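Local coordinates for cytochrome C2 (Rhodospirillum rubrum, PDB 3C2C), which probably shuttles electrons as a small c-type cytochrome with covalently held haem, serving the photosynthetic electron transport chain of this purple bacterium, at residues 66-69 and 70-74; 53-57 and 58-62; 105-108 and 109-112. All coordinates share one frame; numbering follows the deposited sequence.

Contact 1 of 3, residues 66-69 and 70-74; sequences NLAA and YVKNP. Unlike the reference sequence in segment 70-74: N73 (reference Asp). With HEM (protoporphyrin IX containing Fe), chain B.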
loop_
_atom_site.group_PDB
_atom_site.type_symbol
_atom_site.label_atom_id
_atom_site.label_comp_id
_atom_site.label_asym_id
_atom_site.label_seq_id
_atom_site.Cartn_x
_atom_site.Cartn_y
_atom_site.Cartn_z
ATOM N N ASN A 66 3.655 4.241 -7.974
ATOM C CA ASN A 66 3.954 4.496 -6.493
ATOM C C ASN A 66 3.673 3.184 -5.695
ATOM O O ASN A 66 4.466 2.914 -4.709
ATOM C CB ASN A 66 2.917 5.557 -6.005
ATOM C CG ASN A 66 3.444 6.964 -6.092
ATOM O OD1 ASN A 66 4.613 7.028 -6.499
ATOM N ND2 ASN A 66 2.584 7.965 -6.458
ATOM N N LEU A 67 2.587 2.448 -6.139
ATOM C CA LEU A 67 2.573 1.084 -5.300
ATOM C C LEU A 67 3.738 0.225 -5.468
ATOM O O LEU A 67 4.351 -0.267 -4.589
ATOM C CB LEU A 67 1.266 0.543 -5.951
ATOM C CG LEU A 67 -0.003 1.091 -5.313
ATOM C CD1 LEU A 67 -1.197 0.612 -6.158
ATOM C CD2 LEU A 67 -0.226 0.703 -3.853
ATOM N N ALA A 68 4.299 0.271 -6.646
ATOM C CA ALA A 68 5.487 -0.570 -7.023
ATOM C C ALA A 68 6.555 -0.134 -6.111
ATOM O O ALA A 68 7.360 -1.012 -5.759
ATOM C CB ALA A 68 5.749 -0.776 -8.468
ATOM N N ALA A 69 7.032 1.142 -6.125
ATOM C CA ALA A 69 8.171 1.598 -5.309
ATOM C C ALA A 69 7.899 1.382 -3.807
ATOM O O ALA A 69 8.779 1.028 -3.015
ATOM C CB ALA A 69 8.182 3.045 -5.662
ATOM N N TYR A 70 6.643 1.709 -3.403
ATOM C CA TYR A 70 6.309 1.488 -1.962
ATOM C C TYR A 70 6.544 0.086 -1.465
ATOM O O TYR A 70 7.127 -0.108 -0.423
ATOM C CB TYR A 70 4.784 1.852 -1.832
ATOM C CG TYR A 70 4.452 1.762 -0.403
ATOM C CD1 TYR A 70 4.807 2.569 0.676
ATOM C CD2 TYR A 70 3.453 0.802 -0.034
ATOM C CE1 TYR A 70 4.445 2.484 2.007
ATOM C CE2 TYR A 70 3.024 0.645 1.289
ATOM C CZ TYR A 70 3.357 1.596 2.255
ATOM O OH TYR A 70 2.876 1.370 3.519
ATOM N N VAL A 71 5.929 -0.813 -2.263
ATOM C CA VAL A 71 5.856 -2.215 -1.579
ATOM C C VAL A 71 7.291 -2.878 -1.649
ATOM O O VAL A 71 7.541 -3.833 -0.890
ATOM C CB VAL A 71 4.900 -3.228 -2.284
ATOM C CG1 VAL A 71 3.512 -2.675 -2.131
ATOM C CG2 VAL A 71 5.301 -3.628 -3.744
ATOM N N LYS A 72 8.199 -2.165 -2.341
ATOM C CA LYS A 72 9.578 -2.668 -2.349
ATOM C C LYS A 72 10.357 -2.362 -1.055
ATOM O O LYS A 72 11.286 -3.101 -0.659
ATOM C CB LYS A 72 10.591 -2.225 -3.509
ATOM C CG LYS A 72 9.938 -2.067 -4.862
ATOM C CD LYS A 72 10.674 -2.302 -6.293
ATOM C CE LYS A 72 9.733 -1.511 -7.265
ATOM N NZ LYS A 72 9.653 -1.692 -8.760
ATOM N N ASN A 73 9.865 -1.287 -0.428
ATOM C CA ASN A 73 10.680 -0.765 0.772
ATOM C C ASN A 73 9.826 0.327 1.268
ATOM O O ASN A 73 9.969 1.583 0.893
ATOM C CB ASN A 73 12.075 -0.341 0.323
ATOM C CG ASN A 73 12.936 0.019 1.525
ATOM O OD1 ASN A 73 12.427 0.254 2.630
ATOM N ND2 ASN A 73 14.152 0.247 1.138
ATOM N N PRO A 74 8.771 0.097 2.019
ATOM C CA PRO A 74 7.949 1.249 2.492
ATOM C C PRO A 74 8.730 2.374 3.211
ATOM O O PRO A 74 8.334 3.574 3.113
ATOM C CB PRO A 74 7.008 0.589 3.587
ATOM C CG PRO A 74 6.934 -0.775 3.049
ATOM C CD PRO A 74 8.329 -1.120 2.647
HETATM C CHA HEM B . -0.128 0.418 5.011
HETATM C CHB HEM B . -0.086 -2.532 1.067
HETATM C CHC HEM B . 1.743 -6.121 3.886
HETATM C CHD HEM B . 1.271 -3.376 7.811
HETATM C C1A HEM B . -0.161 -0.126 3.711
HETATM C C2A HEM B . -0.491 0.653 2.535
HETATM C C3A HEM B . -0.596 -0.162 1.495
HETATM C C4A HEM B . -0.095 -1.480 1.908
HETATM C CMA HEM B . -0.852 0.269 -0.016
HETATM C CAA HEM B . -0.856 2.208 2.590
HETATM C CBA HEM B . -2.382 2.578 2.500
HETATM C CGA HEM B . -2.662 4.030 2.661
HETATM O O1A HEM B . -1.736 4.922 2.398
HETATM O O2A HEM B . -3.858 4.301 2.851
HETATM C C1B HEM B . 0.277 -3.811 1.610
HETATM C C2B HEM B . 0.494 -4.940 0.768
HETATM C C3B HEM B . 1.031 -5.866 1.592
HETATM C C4B HEM B . 1.301 -5.354 2.865
HETATM C CMB HEM B . -0.035 -5.069 -0.706
HETATM C CAB HEM B . 1.607 -7.306 1.161
HETATM C CBB HEM B . 2.247 -7.438 -0.137
HETATM C C1C HEM B . 1.785 -5.653 5.131
HETATM C C2C HEM B . 2.126 -6.517 6.381
HETATM C C3C HEM B . 2.139 -5.685 7.410
HETATM C C4C HEM B . 1.463 -4.451 6.981
HETATM C CMC HEM B . 2.781 -7.868 6.126
HETATM C CAC HEM B . 2.496 -5.979 8.890
HETATM C CBC HEM B . 3.543 -6.750 9.306
HETATM C C1D HEM B . 0.913 -2.112 7.391
HETATM C C2D HEM B . 0.768 -0.966 8.221
HETATM C C3D HEM B . 0.369 0.070 7.458
HETATM C C4D HEM B . 0.345 -0.340 6.105
HETATM C CMD HEM B . 1.017 -1.106 9.775
HETATM C CAD HEM B . 0.155 1.553 7.917
HETATM C CBD HEM B . 1.558 2.122 8.097
HETATM C CGD HEM B . 1.680 3.355 8.964
HETATM O O1D HEM B . 0.719 4.165 9.066
HETATM O O2D HEM B . 2.863 3.607 9.464
HETATM N NA HEM B . 0.044 -1.381 3.277
HETATM N NB HEM B . 0.880 -4.052 2.876
HETATM N NC HEM B . 1.420 -4.430 5.594
HETATM N ND HEM B . 0.696 -1.742 6.053
HETATM FE FE HEM B . 0.735 -2.898 4.471
HETATM O O HOH W 1 11.021 2.450 -1.625
#
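Y70 N donates to N66 O at 2.8 Å, the N-H pointing nearly straight at the oxygen (161°), and V71 N makes the matching bond to L67 O at 2.9 Å. These two i to i+4 bonds carry the helix past Y70, whose CB lies against N66 O. The side chain of Y70 leaves the helix with CG opposite the backbone N (chi1 -175°), and this swings the phenol out to the haem. There the ring meets pyrrole A: Y70 CE2 is 3.7 Å from HEM C3A, HEM C4A lies in the ring plane at its edge, and Y70 OH comes within 3.4 Å of HEM C1A. P74 CG sits over one face of the phenol, offset toward the rim, and the hydroxyl is hydrogen-bonded to that of Y52. A phenylalanine in place of Y70 would probably leave the Y52 hydroxyl without its hydrogen-bonding mate.

A69 works mainly through its backbone. A69 O takes a weak bond from K72 N (3.3 Å), while a water donates to both A69 O and N73 O and so bridges the helix end. The path of the K72 chain past A68 is doubtful in the model; the lysine also forms a long, weak ion pair with D98. N73, which differs from the reference aspartate, is the N-cap of the next helix, and its OD1 accepts a weak hydrogen bond from A76 N. Residues 66-72 form most of helix 64-72, and N73-P74 turn into helix 74-82; L67 and Y70 line the haem pocket of the cytochrome c fold.

Contact 2 of 3, residues 53-57 and 58-62; sequences TEMKA and KGLTW. With HEM (protoporphyrin IX containing Fe), chain B.
M55 O accepts L60 N at 2.9 Å with an almost straight N-H (165°), and K56 O accepts G59 N at 3.0 Å from well above its carbonyl plane. Together these backbone bonds form a Schellman motif ending helix 50-57; G59 takes the positive phi (91°) that glycine tolerates readily. One residue earlier, K58 N gives E54 O a weak i to i+4 bond. A water donates to L60 O and, weakly, to K56 O, spanning the same turn.

The apolar contacts centre on M55. Its side chain runs alongside that of L60, pointing the same way, with the CB atoms 3.9 Å apart and SD near L60 CD1. A bend at chi3 (-57°) turns CE toward W62, whose CH2 it meets at 4.2 Å, the two side chains crossing at about a right angle. L60 CD2 lies over one face of the indole, offset toward the rim. F77 of helix 74-82 packs against both M55 and L60.

The polar contact with the haem belongs to W62: NE1 donates to HEM O1A at 3.0 Å, the oxygen lying in the indole plane at its edge but the N-H well off straight. One propionate oxygen is thus paired with a neutral donor, which would probably help to stabilise its negative charge.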
loop_
_atom_site.group_PDB
_atom_site.type_symbol
_atom_site.label_atom_id
_atom_site.label_comp_id
_atom_site.label_asym_id
_atom_site.label_seq_id
_atom_site.Cartn_x
_atom_site.Cartn_y
_atom_site.Cartn_z
ATOM N N THR A 53 0.088 11.041 6.151
ATOM C CA THR A 53 -0.699 12.276 6.109
ATOM C C THR A 53 -0.046 13.419 5.288
ATOM O O THR A 53 -0.652 14.242 4.561
ATOM C CB THR A 53 -0.702 12.584 7.696
ATOM O OG1 THR A 53 -1.870 11.763 8.087
ATOM C CG2 THR A 53 -0.671 13.995 8.110
ATOM N N GLU A 54 1.235 13.488 5.259
ATOM C CA GLU A 54 2.189 14.396 4.589
ATOM C C GLU A 54 2.324 13.810 3.202
ATOM O O GLU A 54 1.985 14.744 2.477
ATOM C CB GLU A 54 3.628 14.155 5.230
ATOM C CG GLU A 54 3.705 14.869 6.557
ATOM C CD GLU A 54 5.019 14.765 7.320
ATOM O OE1 GLU A 54 5.694 13.738 7.457
ATOM O OE2 GLU A 54 5.540 15.818 7.845
ATOM N N MET A 55 2.341 12.551 2.696
ATOM C CA MET A 55 2.283 12.211 1.341
ATOM C C MET A 55 0.911 12.741 0.869
ATOM O O MET A 55 0.746 13.150 -0.357
ATOM C CB MET A 55 2.461 10.670 1.049
ATOM C CG MET A 55 3.865 10.424 1.733
ATOM S SD MET A 55 4.279 8.742 1.124
ATOM C CE MET A 55 2.894 7.857 1.670
ATOM N N LYS A 56 -0.058 12.618 1.730
ATOM C CA LYS A 56 -1.490 12.827 1.267
ATOM C C LYS A 56 -1.629 14.393 0.987
ATOM O O LYS A 56 -2.132 14.785 -0.023
ATOM C CB LYS A 56 -2.539 12.362 2.201
ATOM C CG LYS A 56 -3.906 12.956 1.814
ATOM C CD LYS A 56 -4.989 12.094 2.557
ATOM C CE LYS A 56 -5.595 12.926 3.636
ATOM N NZ LYS A 56 -6.976 12.229 3.975
ATOM N N ALA A 57 -1.152 15.164 1.887
ATOM C CA ALA A 57 -1.035 16.656 1.580
ATOM C C ALA A 57 -0.374 17.090 0.313
ATOM O O ALA A 57 -0.660 18.079 -0.381
ATOM C CB ALA A 57 -0.222 17.252 2.758
ATOM N N LYS A 58 0.730 16.431 -0.179
ATOM C CA LYS A 58 1.460 16.554 -1.338
ATOM C C LYS A 58 0.614 16.183 -2.566
ATOM O O LYS A 58 1.122 16.452 -3.665
ATOM C CB LYS A 58 2.863 15.972 -1.354
ATOM C CG LYS A 58 3.984 16.793 -0.992
ATOM C CD LYS A 58 5.161 15.865 -0.559
ATOM C CE LYS A 58 6.551 16.525 -0.931
ATOM N NZ LYS A 58 7.599 15.417 -1.269
ATOM N N GLY A 59 -0.428 15.408 -2.379
ATOM C CA GLY A 59 -1.382 14.871 -3.446
ATOM C C GLY A 59 -0.799 13.508 -3.909
ATOM O O GLY A 59 -1.313 13.184 -5.069
ATOM N N LEU A 60 -0.067 12.754 -3.079
ATOM C CA LEU A 60 0.355 11.429 -3.625
ATOM C C LEU A 60 -0.911 10.541 -3.598
ATOM O O LEU A 60 -1.654 10.448 -2.630
ATOM C CB LEU A 60 1.392 10.787 -2.670
ATOM C CG LEU A 60 2.009 9.544 -3.313
ATOM C CD1 LEU A 60 3.393 9.400 -2.855
ATOM C CD2 LEU A 60 1.189 8.356 -2.617
ATOM N N THR A 61 -1.063 9.909 -4.712
ATOM C CA THR A 61 -2.124 8.939 -5.048
ATOM C C THR A 61 -1.347 7.588 -5.322
ATOM O O THR A 61 -0.154 7.439 -5.695
ATOM C CB THR A 61 -3.130 9.387 -6.036
ATOM O OG1 THR A 61 -2.477 9.243 -7.307
ATOM C CG2 THR A 61 -3.895 10.607 -5.840
ATOM N N TRP A 62 -2.126 6.410 -5.051
ATOM C CA TRP A 62 -1.568 5.051 -5.203
ATOM C C TRP A 62 -1.777 4.549 -6.635
ATOM O O TRP A 62 -2.407 3.554 -6.968
ATOM C CB TRP A 62 -2.224 4.115 -4.188
ATOM C CG TRP A 62 -1.705 4.269 -2.738
ATOM C CD1 TRP A 62 -2.623 4.648 -1.698
ATOM C CD2 TRP A 62 -0.398 4.414 -2.304
ATOM N NE1 TRP A 62 -1.789 4.938 -0.572
ATOM C CE2 TRP A 62 -0.495 4.670 -0.902
ATOM C CE3 TRP A 62 0.850 4.118 -2.886
ATOM C CZ2 TRP A 62 0.620 4.693 0.069
ATOM C CZ3 TRP A 62 1.910 4.156 -1.922
ATOM C CH2 TRP A 62 1.795 4.494 -0.554
HETATM C CHA HEM B . -0.128 0.418 5.011
HETATM C CHB HEM B . -0.086 -2.532 1.067
HETATM C CHC HEM B . 1.743 -6.121 3.886
HETATM C CHD HEM B . 1.271 -3.376 7.811
HETATM C C1A HEM B . -0.161 -0.126 3.711
HETATM C C2A HEM B . -0.491 0.653 2.535
HETATM C C3A HEM B . -0.596 -0.162 1.495
HETATM C C4A HEM B . -0.095 -1.480 1.908
HETATM C CMA HEM B . -0.852 0.269 -0.016
HETATM C CAA HEM B . -0.856 2.208 2.590
HETATM C CBA HEM B . -2.382 2.578 2.500
HETATM C CGA HEM B . -2.662 4.030 2.661
HETATM O O1A HEM B . -1.736 4.922 2.398
HETATM O O2A HEM B . -3.858 4.301 2.851
HETATM C C1B HEM B . 0.277 -3.811 1.610
HETATM C C2B HEM B . 0.494 -4.940 0.768
HETATM C C3B HEM B . 1.031 -5.866 1.592
HETATM C C4B HEM B . 1.301 -5.354 2.865
HETATM C CMB HEM B . -0.035 -5.069 -0.706
HETATM C CAB HEM B . 1.607 -7.306 1.161
HETATM C CBB HEM B . 2.247 -7.438 -0.137
HETATM C C1C HEM B . 1.785 -5.653 5.131
HETATM C C2C HEM B . 2.126 -6.517 6.381
HETATM C C3C HEM B . 2.139 -5.685 7.410
HETATM C C4C HEM B . 1.463 -4.451 6.981
HETATM C CMC HEM B . 2.781 -7.868 6.126
HETATM C CAC HEM B . 2.496 -5.979 8.890
HETATM C CBC HEM B . 3.543 -6.750 9.306
HETATM C C1D HEM B . 0.913 -2.112 7.391
HETATM C C2D HEM B . 0.768 -0.966 8.221
HETATM C C3D HEM B . 0.369 0.070 7.458
HETATM C C4D HEM B . 0.345 -0.340 6.105
HETATM C CMD HEM B . 1.017 -1.106 9.775
HETATM C CAD HEM B . 0.155 1.553 7.917
HETATM C CBD HEM B . 1.558 2.122 8.097
HETATM C CGD HEM B . 1.680 3.355 8.964
HETATM O O1D HEM B . 0.719 4.165 9.066
HETATM O O2D HEM B . 2.863 3.607 9.464
HETATM N NA HEM B . 0.044 -1.381 3.277
HETATM N NB HEM B . 0.880 -4.052 2.876
HETATM N NC HEM B . 1.420 -4.430 5.594
HETATM N ND HEM B . 0.696 -1.742 6.053
HETATM FE FE HEM B . 0.735 -2.898 4.471
HETATM O O HOH W 2 -3.491 12.647 -2.434
#

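Contact 3 of 3, residues 105-108 and 109-112; sequences IAYL and KTLK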
loop_
_atom_site.group_PDB
_atom_site.type_symbol
_atom_site.label_atom_id
_atom_site.label_comp_id
_atom_site.label_asym_id
_atom_site.label_seq_id
_atom_site.Cartn_x
_atom_site.Cartn_y
_atom_site.Cartn_z
ATOM N N ILE A 105 -0.015 -5.894 -7.748
ATOM C CA ILE A 105 -0.634 -4.652 -8.176
ATOM C C ILE A 105 -1.831 -4.889 -9.099
ATOM O O ILE A 105 -2.736 -4.117 -9.039
ATOM C CB ILE A 105 0.482 -3.622 -8.947
ATOM C CG1 ILE A 105 1.319 -3.100 -7.739
ATOM C CG2 ILE A 105 -0.401 -2.426 -9.496
ATOM C CD1 ILE A 105 2.854 -2.856 -7.714
ATOM N N ALA A 106 -1.589 -5.847 -9.977
ATOM C CA ALA A 106 -2.614 -6.198 -10.927
ATOM C C ALA A 106 -3.799 -6.684 -10.126
ATOM O O ALA A 106 -4.923 -6.277 -10.452
ATOM C CB ALA A 106 -1.970 -7.430 -11.704
ATOM N N TYR A 107 -3.540 -7.304 -8.974
ATOM C CA TYR A 107 -4.793 -7.755 -8.133
ATOM C C TYR A 107 -5.320 -6.652 -7.220
ATOM O O TYR A 107 -6.561 -6.524 -7.404
ATOM C CB TYR A 107 -4.307 -8.855 -7.121
ATOM C CG TYR A 107 -5.315 -9.219 -6.078
ATOM C CD1 TYR A 107 -6.609 -9.739 -6.404
ATOM C CD2 TYR A 107 -5.081 -8.800 -4.745
ATOM C CE1 TYR A 107 -7.531 -10.010 -5.362
ATOM C CE2 TYR A 107 -5.987 -9.068 -3.671
ATOM C CZ TYR A 107 -7.176 -9.809 -4.071
ATOM O OH TYR A 107 -8.083 -9.974 -2.988
ATOM N N LEU A 108 -4.544 -5.646 -6.756
ATOM C CA LEU A 108 -5.113 -4.443 -6.197
ATOM C C LEU A 108 -6.019 -3.681 -7.198
ATOM O O LEU A 108 -6.975 -2.980 -6.681
ATOM C CB LEU A 108 -4.141 -3.528 -5.553
ATOM C CG LEU A 108 -3.268 -4.205 -4.581
ATOM C CD1 LEU A 108 -2.064 -3.565 -3.930
ATOM C CD2 LEU A 108 -4.157 -4.513 -3.414
ATOM N N LYS A 109 -5.819 -3.867 -8.534
ATOM C CA LYS A 109 -6.597 -3.059 -9.360
ATOM C C LYS A 109 -7.972 -3.527 -9.516
ATOM O O LYS A 109 -8.848 -2.716 -9.869
ATOM C CB LYS A 109 -6.054 -3.209 -10.805
ATOM C CG LYS A 109 -4.763 -2.224 -10.875
ATOM C CD LYS A 109 -4.512 -2.039 -12.508
ATOM C CE LYS A 109 -3.100 -1.929 -12.801
ATOM N NZ LYS A 109 -2.752 -1.903 -14.306
ATOM N N THR A 110 -8.194 -4.813 -9.109
ATOM C CA THR A 110 -9.580 -5.352 -9.171
ATOM C C THR A 110 -10.403 -5.035 -7.894
ATOM O O THR A 110 -11.615 -5.108 -7.956
ATOM C CB THR A 110 -9.394 -6.927 -9.147
ATOM O OG1 THR A 110 -8.575 -7.466 -10.257
ATOM C CG2 THR A 110 -9.264 -7.343 -7.794
ATOM N N LEU A 111 -9.947 -4.489 -6.805
ATOM C CA LEU A 111 -10.625 -4.156 -5.617
ATOM C C LEU A 111 -10.962 -2.597 -5.648
ATOM O O LEU A 111 -10.619 -1.809 -4.774
ATOM C CB LEU A 111 -9.604 -4.376 -4.391
ATOM C CG LEU A 111 -8.808 -5.634 -4.408
ATOM C CD1 LEU A 111 -7.994 -5.598 -3.095
ATOM C CD2 LEU A 111 -9.863 -6.845 -4.167
ATOM N N LYS A 112 -11.826 -2.247 -6.565
ATOM C CA LYS A 112 -12.187 -0.911 -6.870
ATOM C C LYS A 112 -11.162 0.102 -7.517
ATOM O O LYS A 112 -10.399 1.235 -7.013
ATOM C CB LYS A 112 -13.767 -0.866 -6.893
ATOM O OXT LYS A 112 -10.471 -0.281 -8.441
HETATM O O HOH W 3 -7.835 -1.123 -5.068
#
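L111 folds back over the phenol of Y107, its CG above one ring face and its CD2 4.0 Å from Y107 CZ and 3.8 Å from Y107 OH. The two side chains slant across each other, and the other methyl, CD1, lies near Y107 CE2 while also meeting L108 CD2 at 4.0 Å. L111 is therefore wedged between an aromatic face and a leucine branch. With CG anti to the carbonyl carbon (chi1 -45°), the L111 branch lies over the phenol. T110 comes in at about a right angle to Y107, though the exact place of its CG2 is unsure in the model. K109 starts alongside the last helical turn, CG close to I105 O, then bends at chi3; its NZ forms a long, weak ion pair with E64.

Along the backbone, K109 N bonds to A106 O at 3.2 Å, approaching from above the carbonyl plane, and more weakly to I105 O. A type I turn from L108 to L111 follows, closed by a weak bond between L111 N and L108 O, and a water donates to both L108 O and L111 O. L111 is then the centre of an inverse gamma turn.

In the fold, this tail finishes helix 98-108: Y107 packs on E8 and T110 on A4 of helix 4-10, I105 reaches L67 and A68 of helix 64-72, and L111 touches F20 and F33 in the loops.

From the N terminus, contact 2 comes first, closing the turn where helix 50-57 ends and the chain runs on to helix 64-72. Contact 1 follows at the far end of that helix, and contact 3 ends the chain behind helix 98-108. All three are local and in series; none nests in or crosses another. N66 ND2 lies 2.9 Å from T61 O in a probable hydrogen bond, and the rings of Y70 and W62 meet, tying contacts 1 and 2 together beside the haem. I105 CD1 packs 3.6 Å from A68 CA, joining contacts 1 and 3. Contacts 2 and 3 do not touch each other (nearest atoms about 7 Å apart); each meets helix 64-72.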